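Local coordinates for beta-hexosaminidase LpqI (Mycobacterium tuberculosis H37Rv, PDB 6GFV), which cleaves terminal beta-1,4-linked N-acetylglucosamine from peptidoglycan fragments as a family 3 glycoside hydrolase, priming mycobacterial peptidoglycan recycling, at residues A[181-186]-A[227-232]; A[223-228]-A[266-271]; A[237-242]-A[274-279]; A[136-141]-A[185-190]. All blocks are in the same frame, centred on the assembly; numbering follows the deposited sequence.

Contact 1 of 4, residues A[181-186]-A[227-232]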
loop_
_atom_site.group_PDB
_atom_site.type_symbol
_atom_site.label_atom_id
_atom_site.label_comp_id
_atom_site.label_asym_id
_atom_site.label_seq_id
_atom_site.Cartn_x
_atom_site.Cartn_y
_atom_site.Cartn_z
ATOM N N HIS A 181 -4.463 4.178 7.706
ATOM C CA HIS A 181 -3.165 3.571 7.998
ATOM C C HIS A 181 -3.232 2.701 9.279
ATOM O O HIS A 181 -3.347 3.235 10.382
ATOM C CB HIS A 181 -2.092 4.654 8.201
ATOM C CG HIS A 181 -2.085 5.723 7.149
ATOM N ND1 HIS A 181 -3.080 6.668 7.028
ATOM C CD2 HIS A 181 -1.195 5.994 6.170
ATOM C CE1 HIS A 181 -2.810 7.463 6.011
ATOM N NE2 HIS A 181 -1.675 7.071 5.469
ATOM N N PHE A 182 -3.141 1.390 9.142
ATOM C CA PHE A 182 -3.269 0.469 10.283
ATOM C C PHE A 182 -2.176 0.703 11.350
ATOM O O PHE A 182 -1.005 0.853 11.015
ATOM C CB PHE A 182 -3.228 -0.976 9.750
ATOM C CG PHE A 182 -3.515 -2.050 10.785
ATOM C CD1 PHE A 182 -2.497 -2.601 11.536
ATOM C CD2 PHE A 182 -4.791 -2.553 10.947
ATOM C CE1 PHE A 182 -2.755 -3.611 12.467
ATOM C CE2 PHE A 182 -5.055 -3.554 11.879
ATOM C CZ PHE A 182 -4.034 -4.075 12.638
ATOM N N PRO A 183 -2.548 0.697 12.647
ATOM C CA PRO A 183 -3.872 0.430 13.210
ATOM C C PRO A 183 -4.626 1.681 13.616
ATOM O O PRO A 183 -5.436 1.609 14.530
ATOM C CB PRO A 183 -3.542 -0.397 14.442
ATOM C CG PRO A 183 -2.289 0.262 14.955
ATOM C CD PRO A 183 -1.524 0.697 13.709
ATOM N N GLY A 184 -4.360 2.810 12.972
ATOM C CA GLY A 184 -5.165 3.996 13.193
ATOM C C GLY A 184 -4.347 5.249 13.408
ATOM O O GLY A 184 -3.694 5.386 14.432
ATOM N N HIS A 185 -4.389 6.150 12.428
ATOM C CA HIS A 185 -3.637 7.411 12.436
ATOM C C HIS A 185 -4.457 8.603 12.916
ATOM O O HIS A 185 -3.919 9.668 13.146
ATOM C CB HIS A 185 -3.126 7.720 11.012
ATOM C CG HIS A 185 -1.870 8.527 10.959
ATOM N ND1 HIS A 185 -1.684 9.679 11.695
ATOM C CD2 HIS A 185 -0.734 8.348 10.247
ATOM C CE1 HIS A 185 -0.491 10.178 11.427
ATOM N NE2 HIS A 185 0.104 9.389 10.549
ATOM N N GLY A 186 -5.767 8.431 13.005
ATOM C CA GLY A 186 -6.671 9.541 13.246
ATOM C C GLY A 186 -6.425 10.378 14.489
ATOM O O GLY A 186 -6.611 11.597 14.470
ATOM N N GLY A 227 0.842 2.060 8.951
ATOM C CA GLY A 227 1.512 3.323 9.206
ATOM C C GLY A 227 2.752 3.253 10.091
ATOM O O GLY A 227 3.039 2.224 10.711
ATOM N N HIS A 228 3.491 4.357 10.113
ATOM C CA HIS A 228 4.692 4.512 10.907
ATOM C C HIS A 228 4.297 4.972 12.306
ATOM O O HIS A 228 4.635 6.093 12.717
ATOM C CB HIS A 228 5.641 5.551 10.284
ATOM C CG HIS A 228 6.025 5.283 8.863
ATOM N ND1 HIS A 228 6.202 4.016 8.360
ATOM C CD2 HIS A 228 6.299 6.135 7.842
ATOM C CE1 HIS A 228 6.547 4.093 7.085
ATOM N NE2 HIS A 228 6.616 5.369 6.748
ATOM N N LEU A 229 3.569 4.116 13.016
ATOM C CA LEU A 229 2.868 4.499 14.229
ATOM C C LEU A 229 3.314 3.696 15.454
ATOM O O LEU A 229 3.222 2.475 15.457
ATOM C CB LEU A 229 1.364 4.320 14.025
ATOM C CG LEU A 229 0.675 5.152 12.948
ATOM C CD1 LEU A 229 -0.713 4.639 12.684
ATOM C CD2 LEU A 229 0.627 6.615 13.358
ATOM N N GLN A 230 3.793 4.395 16.478
ATOM C CA GLN A 230 4.131 3.785 17.756
ATOM C C GLN A 230 2.857 3.572 18.577
ATOM O O GLN A 230 2.065 4.481 18.773
ATOM C CB GLN A 230 5.142 4.655 18.508
ATOM C CG GLN A 230 6.481 4.811 17.817
ATOM C CD GLN A 230 7.317 5.926 18.410
ATOM O OE1 GLN A 230 7.524 5.991 19.622
ATOM N NE2 GLN A 230 7.781 6.828 17.563
ATOM N N VAL A 231 2.648 2.348 19.038
ATOM C CA VAL A 231 1.400 1.996 19.698
ATOM C C VAL A 231 1.641 1.424 21.101
ATOM O O VAL A 231 2.183 0.331 21.245
ATOM C CB VAL A 231 0.619 0.973 18.866
ATOM C CG1 VAL A 231 -0.713 0.643 19.534
ATOM C CG2 VAL A 231 0.435 1.471 17.416
ATOM N N PRO A 232 1.243 2.173 22.140
ATOM C CA PRO A 232 1.410 1.721 23.531
ATOM C C PRO A 232 0.647 0.423 23.814
ATOM O O PRO A 232 -0.548 0.332 23.559
ATOM C CB PRO A 232 0.854 2.895 24.351
ATOM C CG PRO A 232 0.915 4.088 23.399
ATOM C CD PRO A 232 0.658 3.523 22.056
#

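Contact 2 of 4, residues A[223-228]-A[266-271]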
loop_
_atom_site.group_PDB
_atom_site.type_symbol
_atom_site.label_atom_id
_atom_site.label_comp_id
_atom_site.label_asym_id
_atom_site.label_seq_id
_atom_site.Cartn_x
_atom_site.Cartn_y
_atom_site.Cartn_z
ATOM N N GLY A 223 -6.119 -4.695 0.101
ATOM C CA GLY A 223 -4.830 -4.638 0.762
ATOM C C GLY A 223 -4.911 -3.812 2.051
ATOM O O GLY A 223 -5.902 -3.140 2.294
ATOM N N VAL A 224 -3.871 -3.865 2.873
ATOM C CA VAL A 224 -3.779 -2.987 4.048
ATOM C C VAL A 224 -2.398 -2.327 4.129
ATOM O O VAL A 224 -1.389 -3.011 4.017
ATOM C CB VAL A 224 -4.083 -3.770 5.362
ATOM C CG1 VAL A 224 -3.859 -2.899 6.573
ATOM C CG2 VAL A 224 -5.517 -4.319 5.348
ATOM N N MET A 225 -2.368 -1.001 4.284
ATOM C CA MET A 225 -1.130 -0.261 4.501
ATOM C C MET A 225 -0.935 0.011 5.986
ATOM O O MET A 225 -1.836 0.533 6.624
ATOM C CB MET A 225 -1.129 1.073 3.748
ATOM C CG MET A 225 0.005 1.998 4.168
ATOM S SD MET A 225 0.119 3.585 3.288
ATOM C CE MET A 225 0.804 3.034 1.738
ATOM N N VAL A 226 0.235 -0.329 6.520
ATOM C CA VAL A 226 0.531 -0.141 7.945
ATOM C C VAL A 226 1.337 1.142 8.129
ATOM O O VAL A 226 2.360 1.304 7.505
ATOM C CB VAL A 226 1.312 -1.345 8.520
ATOM C CG1 VAL A 226 1.549 -1.189 10.021
ATOM C CG2 VAL A 226 0.565 -2.668 8.235
ATOM N N GLY A 227 0.842 2.060 8.951
ATOM C CA GLY A 227 1.512 3.323 9.206
ATOM C C GLY A 227 2.752 3.253 10.091
ATOM O O GLY A 227 3.039 2.224 10.711
ATOM N N HIS A 228 3.491 4.357 10.113
ATOM C CA HIS A 228 4.692 4.512 10.907
ATOM C C HIS A 228 4.297 4.972 12.306
ATOM O O HIS A 228 4.635 6.093 12.717
ATOM C CB HIS A 228 5.641 5.551 10.284
ATOM C CG HIS A 228 6.025 5.283 8.863
ATOM N ND1 HIS A 228 6.202 4.016 8.360
ATOM C CD2 HIS A 228 6.299 6.135 7.842
ATOM C CE1 HIS A 228 6.547 4.093 7.085
ATOM N NE2 HIS A 228 6.616 5.369 6.748
ATOM N N PHE A 266 1.149 -3.658 2.932
ATOM C CA PHE A 266 2.103 -2.653 2.450
ATOM C C PHE A 266 2.672 -1.802 3.581
ATOM O O PHE A 266 1.917 -1.335 4.416
ATOM C CB PHE A 266 1.439 -1.678 1.463
ATOM C CG PHE A 266 0.846 -2.310 0.237
ATOM C CD1 PHE A 266 -0.320 -3.045 0.304
ATOM C CD2 PHE A 266 1.403 -2.074 -1.008
ATOM C CE1 PHE A 266 -0.886 -3.585 -0.845
ATOM C CE2 PHE A 266 0.839 -2.613 -2.156
ATOM C CZ PHE A 266 -0.299 -3.368 -2.072
ATOM N N SER A 267 3.973 -1.533 3.573
ATOM C CA SER A 267 4.498 -0.449 4.397
ATOM C C SER A 267 4.054 0.894 3.829
ATOM O O SER A 267 3.785 1.014 2.629
ATOM C CB SER A 267 6.031 -0.494 4.496
ATOM O OG SER A 267 6.673 0.034 3.343
ATOM N N ASP A 268 3.967 1.905 4.695
ATOM C CA ASP A 268 3.914 3.297 4.236
ATOM C C ASP A 268 5.297 3.667 3.680
ATOM O O ASP A 268 6.249 2.904 3.828
ATOM C CB ASP A 268 3.482 4.237 5.376
ATOM C CG ASP A 268 2.973 5.596 4.879
ATOM O OD1 ASP A 268 3.150 5.915 3.684
ATOM O OD2 ASP A 268 2.404 6.350 5.694
ATOM N N ASP A 269 5.398 4.827 3.033
ATOM C CA ASP A 269 6.626 5.284 2.360
ATOM C C ASP A 269 7.848 5.343 3.276
ATOM O O ASP A 269 7.894 6.139 4.202
ATOM C CB ASP A 269 6.373 6.665 1.721
ATOM C CG ASP A 269 7.660 7.370 1.259
ATOM O OD1 ASP A 269 8.611 6.701 0.818
ATOM O OD2 ASP A 269 7.714 8.611 1.334
ATOM N N LEU A 270 8.846 4.517 2.975
ATOM C CA LEU A 270 10.024 4.315 3.829
ATOM C C LEU A 270 11.147 5.334 3.644
ATOM O O LEU A 270 12.063 5.425 4.472
ATOM C CB LEU A 270 10.605 2.913 3.591
ATOM C CG LEU A 270 9.649 1.745 3.861
ATOM C CD1 LEU A 270 10.148 0.444 3.278
ATOM C CD2 LEU A 270 9.401 1.589 5.361
ATOM N N SER A 271 11.112 6.082 2.549
ATOM C CA SER A 271 12.250 6.918 2.244
ATOM C C SER A 271 11.918 8.366 2.534
ATOM O O SER A 271 12.651 9.049 3.238
ATOM C CB SER A 271 12.688 6.738 0.784
ATOM O OG SER A 271 11.721 7.246 -0.100
HETATM O O HOH W 1 2.276 6.492 8.577
#

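Contact 3 of 4, residues A[237-242]-A[274-279]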
loop_
_atom_site.group_PDB
_atom_site.type_symbol
_atom_site.label_atom_id
_atom_site.label_comp_id
_atom_site.label_asym_id
_atom_site.label_seq_id
_atom_site.Cartn_x
_atom_site.Cartn_y
_atom_site.Cartn_z
ATOM N N SER A 237 8.472 1.587 21.218
ATOM C CA SER A 237 8.954 2.754 20.490
ATOM C C SER A 237 9.245 2.468 19.006
ATOM O O SER A 237 9.875 3.275 18.323
ATOM C CB SER A 237 10.206 3.298 21.160
ATOM O OG SER A 237 11.153 2.264 21.311
ATOM N N GLU A 238 8.797 1.323 18.509
ATOM C CA GLU A 238 8.985 0.984 17.102
ATOM C C GLU A 238 7.736 1.335 16.300
ATOM O O GLU A 238 6.631 1.112 16.770
ATOM C CB GLU A 238 9.311 -0.496 16.940
ATOM C CG GLU A 238 10.601 -0.945 17.628
ATOM C CD GLU A 238 11.841 -0.225 17.118
ATOM O OE1 GLU A 238 11.896 0.094 15.916
ATOM O OE2 GLU A 238 12.770 0.012 17.913
ATOM N N PRO A 239 7.909 1.912 15.094
ATOM C CA PRO A 239 6.733 2.157 14.252
ATOM C C PRO A 239 6.081 0.831 13.846
ATOM O O PRO A 239 6.777 -0.161 13.685
ATOM C CB PRO A 239 7.311 2.902 13.039
ATOM C CG PRO A 239 8.744 2.536 13.005
ATOM C CD PRO A 239 9.155 2.347 14.445
ATOM N N ALA A 240 4.761 0.825 13.720
ATOM C CA ALA A 240 3.999 -0.382 13.386
ATOM C C ALA A 240 4.468 -1.075 12.093
ATOM O O ALA A 240 4.484 -2.302 12.011
ATOM C CB ALA A 240 2.520 -0.035 13.286
ATOM N N SER A 241 4.865 -0.278 11.099
ATOM C CA SER A 241 5.282 -0.791 9.795
ATOM C C SER A 241 6.550 -1.631 9.898
ATOM O O SER A 241 6.854 -2.420 9.012
ATOM C CB SER A 241 5.500 0.366 8.807
ATOM O OG SER A 241 6.429 1.307 9.305
ATOM N N LEU A 242 7.286 -1.443 10.987
ATOM C CA LEU A 242 8.525 -2.168 11.219
ATOM C C LEU A 242 8.397 -3.148 12.393
ATOM O O LEU A 242 9.394 -3.665 12.894
ATOM C CB LEU A 242 9.664 -1.191 11.478
ATOM C CG LEU A 242 9.942 -0.145 10.394
ATOM C CD1 LEU A 242 11.301 0.436 10.635
ATOM C CD2 LEU A 242 9.860 -0.748 9.010
ATOM N N ALA A 274 10.121 11.190 7.529
ATOM C CA ALA A 274 11.085 11.358 8.612
ATOM C C ALA A 274 10.871 10.400 9.778
ATOM O O ALA A 274 11.809 10.114 10.514
ATOM C CB ALA A 274 11.056 12.783 9.116
ATOM N N ALA A 275 9.650 9.902 9.957
ATOM C CA ALA A 275 9.387 8.973 11.059
ATOM C C ALA A 275 10.241 7.713 10.915
ATOM O O ALA A 275 10.553 7.046 11.897
ATOM C CB ALA A 275 7.917 8.620 11.126
ATOM N N ILE A 276 10.619 7.407 9.679
ATOM C CA ILE A 276 11.507 6.300 9.387
ATOM C C ILE A 276 12.925 6.788 9.121
ATOM O O ILE A 276 13.882 6.257 9.685
ATOM C CB ILE A 276 11.019 5.492 8.166
ATOM C CG1 ILE A 276 9.654 4.867 8.447
ATOM C CG2 ILE A 276 12.014 4.410 7.804
ATOM C CD1 ILE A 276 9.592 4.073 9.748
ATOM N N SER A 277 13.060 7.810 8.277
ATOM C CA SER A 277 14.380 8.215 7.799
ATOM C C SER A 277 15.209 8.952 8.865
ATOM O O SER A 277 16.413 9.120 8.700
ATOM C CB SER A 277 14.259 9.074 6.526
ATOM O OG SER A 277 13.349 10.150 6.672
ATOM N N ASP A 278 14.581 9.374 9.958
ATOM C CA ASP A 278 15.338 9.920 11.083
ATOM C C ASP A 278 16.143 8.839 11.787
ATOM O O ASP A 278 17.147 9.131 12.433
ATOM C CB ASP A 278 14.417 10.589 12.102
ATOM C CG ASP A 278 13.984 11.970 11.677
ATOM O OD1 ASP A 278 14.474 12.453 10.634
ATOM O OD2 ASP A 278 13.157 12.575 12.395
ATOM N N ARG A 279 15.700 7.592 11.672
ATOM C CA ARG A 279 16.313 6.513 12.438
ATOM C C ARG A 279 16.923 5.421 11.546
ATOM O O ARG A 279 17.859 4.745 11.964
ATOM C CB ARG A 279 15.281 5.902 13.399
ATOM C CG ARG A 279 15.813 4.833 14.355
ATOM C CD ARG A 279 14.809 4.510 15.492
ATOM N NE ARG A 279 13.836 5.578 15.748
ATOM C CZ ARG A 279 12.575 5.369 16.131
ATOM N NH1 ARG A 279 12.127 4.133 16.297
ATOM N NH2 ARG A 279 11.751 6.391 16.342
#

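Contact 4 of 4, residues A[136-141]-A[185-190]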
loop_
_atom_site.group_PDB
_atom_site.type_symbol
_atom_site.label_atom_id
_atom_site.label_comp_id
_atom_site.label_asym_id
_atom_site.label_seq_id
_atom_site.Cartn_x
_atom_site.Cartn_y
_atom_site.Cartn_z
ATOM N N VAL A 136 -9.186 4.867 6.254
ATOM C CA VAL A 136 -10.182 4.460 7.235
ATOM C C VAL A 136 -9.868 5.058 8.626
ATOM O O VAL A 136 -10.511 4.707 9.607
ATOM C CB VAL A 136 -10.316 2.906 7.342
ATOM C CG1 VAL A 136 -10.543 2.271 5.970
ATOM C CG2 VAL A 136 -9.109 2.319 7.959
ATOM N N ASP A 137 -8.897 5.973 8.697
ATOM C CA ASP A 137 -8.639 6.721 9.931
ATOM C C ASP A 137 -9.883 7.463 10.452
ATOM O O ASP A 137 -10.634 8.039 9.685
ATOM C CB ASP A 137 -7.505 7.735 9.730
ATOM C CG ASP A 137 -6.239 7.112 9.161
ATOM O OD1 ASP A 137 -5.918 5.953 9.492
ATOM O OD2 ASP A 137 -5.560 7.803 8.394
ATOM N N VAL A 138 -10.074 7.436 11.773
ATOM C CA VAL A 138 -11.187 8.108 12.453
ATOM C C VAL A 138 -10.690 9.360 13.172
ATOM O O VAL A 138 -9.812 9.252 14.005
ATOM C CB VAL A 138 -11.851 7.184 13.500
ATOM C CG1 VAL A 138 -12.976 7.907 14.247
ATOM C CG2 VAL A 138 -12.350 5.907 12.854
ATOM N N THR A 139 -11.223 10.533 12.837
ATOM C CA THR A 139 -10.842 11.778 13.514
ATOM C C THR A 139 -11.837 12.923 13.322
ATOM O O THR A 139 -12.621 12.925 12.383
ATOM C CB THR A 139 -9.459 12.299 13.054
ATOM O OG1 THR A 139 -9.116 13.457 13.822
ATOM C CG2 THR A 139 -9.467 12.679 11.581
ATOM N N ASP A 140 -11.788 13.897 14.226
ATOM C CA ASP A 140 -12.519 15.144 14.057
ATOM C C ASP A 140 -11.568 16.342 14.050
ATOM O O ASP A 140 -11.980 17.469 14.315
ATOM C CB ASP A 140 -13.578 15.311 15.155
ATOM C CG ASP A 140 -12.986 15.278 16.553
ATOM O OD1 ASP A 140 -11.765 15.081 16.697
ATOM O OD2 ASP A 140 -13.750 15.440 17.523
ATOM N N ALA A 141 -10.300 16.099 13.738
ATOM C CA ALA A 141 -9.300 17.169 13.647
ATOM C C ALA A 141 -9.611 18.148 12.504
ATOM O O ALA A 141 -10.345 17.797 11.587
ATOM C CB ALA A 141 -7.918 16.569 13.473
ATOM N N HIS A 185 -4.389 6.150 12.428
ATOM C CA HIS A 185 -3.637 7.411 12.436
ATOM C C HIS A 185 -4.457 8.603 12.916
ATOM O O HIS A 185 -3.919 9.668 13.146
ATOM C CB HIS A 185 -3.126 7.720 11.012
ATOM C CG HIS A 185 -1.870 8.527 10.959
ATOM N ND1 HIS A 185 -1.684 9.679 11.695
ATOM C CD2 HIS A 185 -0.734 8.348 10.247
ATOM C CE1 HIS A 185 -0.491 10.178 11.427
ATOM N NE2 HIS A 185 0.104 9.389 10.549
ATOM N N GLY A 186 -5.767 8.431 13.005
ATOM C CA GLY A 186 -6.671 9.541 13.246
ATOM C C GLY A 186 -6.425 10.378 14.489
ATOM O O GLY A 186 -6.611 11.597 14.470
ATOM N N ARG A 187 -6.012 9.734 15.579
ATOM C CA ARG A 187 -5.700 10.477 16.795
ATOM C C ARG A 187 -4.205 10.425 17.133
ATOM O O ARG A 187 -3.835 10.517 18.285
ATOM C CB ARG A 187 -6.541 9.957 17.969
ATOM C CG ARG A 187 -8.048 10.070 17.752
ATOM C CD ARG A 187 -8.671 8.684 17.572
ATOM N NE ARG A 187 -10.071 8.674 17.137
ATOM C CZ ARG A 187 -11.112 8.897 17.939
ATOM N NH1 ARG A 187 -10.922 9.183 19.220
ATOM N NH2 ARG A 187 -12.346 8.848 17.462
ATOM N N GLY A 188 -3.353 10.291 16.120
ATOM C CA GLY A 188 -1.912 10.291 16.315
ATOM C C GLY A 188 -1.383 11.579 16.928
ATOM O O GLY A 188 -2.035 12.618 16.871
ATOM N N SER A 189 -0.199 11.515 17.526
ATOM C CA SER A 189 0.370 12.666 18.222
ATOM C C SER A 189 0.950 13.733 17.288
ATOM O O SER A 189 1.291 14.828 17.735
ATOM C CB SER A 189 1.453 12.203 19.174
ATOM O OG SER A 189 2.492 11.574 18.458
ATOM N N GLY A 190 1.056 13.427 15.997
ATOM C CA GLY A 190 1.582 14.391 15.036
ATOM C C GLY A 190 1.535 13.934 13.584
ATOM O O GLY A 190 0.638 13.192 13.186
HETATM O O HOH W 2 -7.635 6.177 13.375
#

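Contact 1 of 4, residues A[181-186]-A[227-232]
Leu229 pushes its two methyl groups into the bend made by residues 181-186. CD2 sits over one face of the His185 imidazole, 3.9 Å from the ring centroid and only 11° off the normal, a CH-pi contact over the middle of the ring. The other methyl, CD1, lies 3.5 Å from Gly184 O and also touches Pro183 CD. Chi1 of -62° sets Leu229 CG opposite its own carbonyl carbon, and from there the two branches divide between the ring and the backbone turn. Farther along, Val231 CG2 and Pro183 CG meet tip to tip at 3.9 Å. The two segments carry the C-terminal parts of neighbouring parallel strands, 176-182 and 223-230, of the TIM-barrel-like domain of family 3 glycoside hydrolases, and the turns that follow; Gly227 N still bonds to Phe182 O at 3.0 Å. Cis peptide bonds precede both His181 and Pro183, and Gly184 N returns to His181 O, closing a tight bend. His181, a probable substrate-binding residue, lays its CB against Gly227 CA. In the next shell, Ser192 OG holds His185 NE2, Asp137 OD1 receives the His181 backbone N-H, and Leu205 of helix 202-206 packs on both Pro183 and Val231.

Contact 2 of 4, residues A[223-228]-A[266-271]
Phe266 N bonds to Val224 O at 2.8 Å, and Val226 N to Phe266 O at 2.9 Å, pairing the two strands in parallel with Met225 beside Phe266. The ladder continues through a longer Asp268 N to Val226 O bond. Beyond it, Asp268 OD2 accepts a hydrogen bond from a water 2.9 Å away, which in turn accepts from His228 N. OD1 takes the backbone N-H of Asp269 on the anti side of the carboxylate, 32° out of its plane, so both oxygens are held and the group is restrained in its rotation. With CG anti to the backbone N (chi1 -161°), the acid reaches past Met225, whose SD lies 3.8 Å from Asp268 CG. Asp268 CB rests over one face of the His228 imidazole, toward its rim and 3.8 Å from the centroid, the ring and carboxylate planes being 23° apart. His228 NE2 donates to Asp269 O at 3.0 Å; the oxygen is nearly in the ring plane, but the donor stands well above the carbonyl plane. Ser241 OG holds ND1 of the same ring, so both its nitrogens are engaged. Strand 223-230, helix 244-252 and strand 265-267 form a beta-alpha-beta unit of the barrel, placing Asp268, the probable nucleophile, at the C-terminal end of its strand, where TIM-barrel enzymes carry their catalytic residues.

Contact 3 of 4, residues A[237-242]-A[274-279]
Ile276 CD1 is the meeting point of the apolar half of this contact, touching Pro239 CG at 3.7 Å and Leu242 CD1 at 4.1 Å. Two successive torsions near -60° (chi2 is -52°) fold the isoleucine's longer branch back from the helix toward the loop. CD1 thus meets Leu242 CD1 tip to tip, while the isoleucine side chain as a whole passes the proline at a slant. Arg279 supplies the polar half. Its chain starts extended, then bends sharply at chi3 (-22°, close to eclipsed), which turns the guanidinium toward the loop backbone. There NH1 donates to Ser237 O at 3.1 Å, bent at 144°, the oxygen tilted out of the guanidinium plane; Pro239 CD is beside the same nitrogen. Glu238 OE1 stops 4.1 Å from Arg279 NH1, too far for a salt bridge; OE1 has its salt bridge with Arg288 NH2. Residues 237-242 belong to a beta-alpha loop of the TIM-barrel domain, after strand 223-230, and pack on the short helix 274-277 that follows strand 265-267. Ile276 also packs on His228 of strand 223-230 and Ala285 of helix 282-292, and Leu242 on Thr289 of the same helix.

Contact 4 of 4, residues A[136-141]-A[185-190]
Gly186 presses its alpha carbon against the carbonyl of Val138, CA to O 3.2 Å, in a CA-H...O contact; the glycine lets the two backbones approach this closely. The two segments are loops of the TIM-barrel domain, following strands 130-131 and 176-182, and residues 185-188 form a type I beta turn closed by Gly188 N to His185 O. The same Val138 O also accepts from Arg187 NE at 3.2 Å, the donor standing above the carbonyl plane. Arg187 runs alongside Val138, CG1 lying at the guanidinium edge 3.4 Å from NH2, while Asp208 makes the salt bridge to that nitrogen. A water bridges the two backbones, accepting from Val138 N and Gly186 N. Asp137 lies beside His185, both side chains pointing the same way, and its OD1 takes a weak bond from His185 N at 3.3 Å; its stronger partner is the backbone N of His181, a probable substrate-binding residue. Thr139 OG1, swung to the far side of its own backbone N (chi1 -176°), receives the N-H of Ala141 in an ST turn, 2.9 Å from N to OG1, and donates a weak hydrogen bond to Gly186 O, 3.2 Å from OG1.

All four contacts lie within the family 3 catalytic domain. Contacts 1 and 2, centres 10 Å apart, share Gly227 and His228 and tie strand 223-230 to its neighbours 176-182 and 265-267 in one sheet. Contact 3, about 11 Å from each, joins the loop after strand 223-230 to helix 274-277, which follows strand 265-267; Ser241 OG to His228 ND1 links it to both. Contact 4, 9 Å from contact 1, touches neither contact 2 nor contact 3. Along the chain, contact 4 opens first and ends where contact 1 begins; contact 2 opens before contact 1 closes, and its segments alternate with those of contact 3. Together they pack post-strand loops around the probable nucleophile and substrate-binding histidine.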